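Local coordinates for uncharacterized protein (Thermotoga maritima, PDB 1VMJ) that is of unknown function but belongs to the YjbQ (UPF0047) family and may act as a thiamin phosphate synthase, at residues Val62-Asp67 / Val114-Thr119. Sequence-based numbering, arbitrary orientation.
Sequences VFINDD and VVIAIT
Val62 and Ile64 pack on Val114, and Ile64 also on Ile116, where the two antiparallel sheets of this YjbQ-family fold face each other: strand 60-65, an edge strand of the smaller sheet within this chain, lies against strand 113-119 of the larger one. The short strand segments run at 57° to one another, with a closest approach of 7.5 Å between their axes; they meet through side chains, without backbone pairing between them.

The apolar contact centres on Val114, whose two methyls divide the work. CG2 meets Val62 CG1 at 3.9 Å, the two side chains crossing at about a right angle. CG1, set anti to its own carbonyl carbon (chi1 -61°), instead reaches the backbone of the other strand, lying 3.6 Å from Phe63 CA. The same methyl touches Ile64 CG1 at 3.9 Å. Val131 of strand 130-135 packs against Val62, Ile64 and Ile116, extending the buried apolar layer.

Polar groups of 62-67 are bonded outside this apolar contact. Asn65 OD1 accepts Asp66 N at 2.9 Å and also bonds His104 of the second subunit, a residue of the sodium site. Arg107 of that subunit bonds the carbonyl of Ile64, tying this inter-sheet core to the subunit interface.

Ile64 extends its chain (chi2 163°) toward Ile116, and their terminal methyls meet, CD1 of Ile64 lying 4.0 Å from CD1 of Ile116.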
loop_
_atom_site.group_PDB
_atom_site.type_symbol
_atom_site.label_atom_id
_atom_site.label_comp_id
_atom_site.label_asym_id
_atom_site.label_seq_id
_atom_site.Cartn_x
_atom_site.Cartn_y
_atom_site.Cartn_z
ATOM N N VAL A 62 8.757 0.311 3.872
ATOM C CA VAL A 62 8.666 -1.018 4.472
ATOM C C VAL A 62 7.771 -1.868 3.566
ATOM O O VAL A 62 6.700 -1.444 3.161
ATOM C CB VAL A 62 8.126 -0.987 5.880
ATOM C CG1 VAL A 62 7.925 -2.386 6.407
ATOM C CG2 VAL A 62 9.073 -0.227 6.795
ATOM N N PHE A 63 8.257 -3.037 3.173
ATOM C CA PHE A 63 7.560 -3.894 2.215
ATOM C C PHE A 63 7.896 -5.331 2.528
ATOM O O PHE A 63 8.813 -5.625 3.311
ATOM C CB PHE A 63 7.922 -3.543 0.766
ATOM C CG PHE A 63 9.377 -3.831 0.410
ATOM C CD1 PHE A 63 10.387 -2.917 0.673
ATOM C CD2 PHE A 63 9.728 -5.031 -0.169
ATOM C CE1 PHE A 63 11.727 -3.211 0.390
ATOM C CE2 PHE A 63 11.038 -5.304 -0.501
ATOM C CZ PHE A 63 12.041 -4.397 -0.204
ATOM N N ILE A 64 7.097 -6.213 1.937
ATOM C CA ILE A 64 7.285 -7.648 2.056
ATOM C C ILE A 64 7.614 -8.248 0.699
ATOM O O ILE A 64 6.883 -8.045 -0.279
ATOM C CB ILE A 64 6.058 -8.347 2.661
ATOM C CG1 ILE A 64 6.033 -8.084 4.177
ATOM C CG2 ILE A 64 6.096 -9.842 2.422
ATOM C CD1 ILE A 64 4.740 -8.329 4.865
ATOM N N ASN A 65 8.705 -9.012 0.637
ATOM C CA ASN A 65 8.996 -9.776 -0.563
ATOM C C ASN A 65 10.053 -10.825 -0.258
ATOM O O ASN A 65 10.215 -11.182 0.874
ATOM C CB ASN A 65 9.340 -8.850 -1.747
ATOM C CG ASN A 65 8.785 -9.404 -3.058
ATOM O OD1 ASN A 65 9.304 -10.405 -3.562
ATOM N ND2 ASN A 65 7.653 -8.860 -3.526
ATOM N N ASP A 66 10.757 -11.320 -1.265
ATOM C CA ASP A 66 11.708 -12.420 -1.068
ATOM C C ASP A 66 13.041 -11.921 -0.547
ATOM O O ASP A 66 13.514 -10.867 -0.959
ATOM C CB ASP A 66 11.967 -13.087 -2.428
ATOM C CG ASP A 66 12.410 -14.550 -2.322
ATOM O OD1 ASP A 66 12.563 -15.130 -1.223
ATOM O OD2 ASP A 66 12.588 -15.133 -3.413
ATOM N N ASP A 67 13.670 -12.704 0.321
ATOM C CA ASP A 67 15.059 -12.467 0.682
ATOM C C ASP A 67 15.948 -13.322 -0.219
ATOM O O ASP A 67 16.344 -14.429 0.122
ATOM C CB ASP A 67 15.316 -12.793 2.160
ATOM C CG ASP A 67 16.612 -12.182 2.687
ATOM O OD1 ASP A 67 17.359 -11.531 1.911
ATOM O OD2 ASP A 67 16.900 -12.364 3.889
ATOM N N VAL A 114 3.591 -1.968 5.758
ATOM C CA VAL A 114 2.893 -3.244 5.709
ATOM C C VAL A 114 1.984 -3.321 6.916
ATOM O O VAL A 114 2.284 -2.749 7.986
ATOM C CB VAL A 114 3.858 -4.458 5.690
ATOM C CG1 VAL A 114 4.734 -4.372 4.437
ATOM C CG2 VAL A 114 4.718 -4.518 6.946
ATOM N N VAL A 115 0.883 -4.047 6.743
ATOM C CA VAL A 115 0.015 -4.403 7.838
ATOM C C VAL A 115 -0.066 -5.922 7.840
ATOM O O VAL A 115 -0.320 -6.537 6.803
ATOM C CB VAL A 115 -1.384 -3.782 7.696
ATOM C CG1 VAL A 115 -2.270 -4.212 8.854
ATOM C CG2 VAL A 115 -1.272 -2.259 7.625
ATOM N N ILE A 116 0.206 -6.513 8.994
ATOM C CA ILE A 116 0.367 -7.934 9.139
ATOM C C ILE A 116 -0.524 -8.456 10.246
ATOM O O ILE A 116 -0.581 -7.865 11.341
ATOM C CB ILE A 116 1.849 -8.284 9.461
ATOM C CG1 ILE A 116 2.797 -7.753 8.391
ATOM C CG2 ILE A 116 2.011 -9.781 9.639
ATOM C CD1 ILE A 116 4.198 -7.866 8.759
ATOM N N ALA A 117 -1.234 -9.535 9.971
ATOM C CA ALA A 117 -2.079 -10.148 10.994
ATOM C C ALA A 117 -1.219 -10.816 12.067
ATOM O O ALA A 117 -0.200 -11.456 11.745
ATOM C CB ALA A 117 -2.975 -11.194 10.354
ATOM N N ILE A 118 -1.652 -10.679 13.322
ATOM C CA ILE A 118 -1.099 -11.445 14.433
ATOM C C ILE A 118 -2.125 -12.488 14.807
ATOM O O ILE A 118 -3.270 -12.159 15.141
ATOM C CB ILE A 118 -0.761 -10.541 15.639
ATOM C CG1 ILE A 118 0.171 -9.398 15.210
ATOM C CG2 ILE A 118 -0.163 -11.351 16.770
ATOM C CD1 ILE A 118 1.395 -9.817 14.490
ATOM N N THR A 119 -1.696 -13.746 14.780
ATOM C CA THR A 119 -2.550 -14.878 15.054
ATOM C C THR A 119 -1.787 -15.825 15.959
ATOM O O THR A 119 -0.657 -16.177 15.673
ATOM C CB THR A 119 -2.921 -15.579 13.757
ATOM O OG1 THR A 119 -3.659 -14.669 12.933
ATOM C CG2 THR A 119 -3.778 -16.771 14.014
#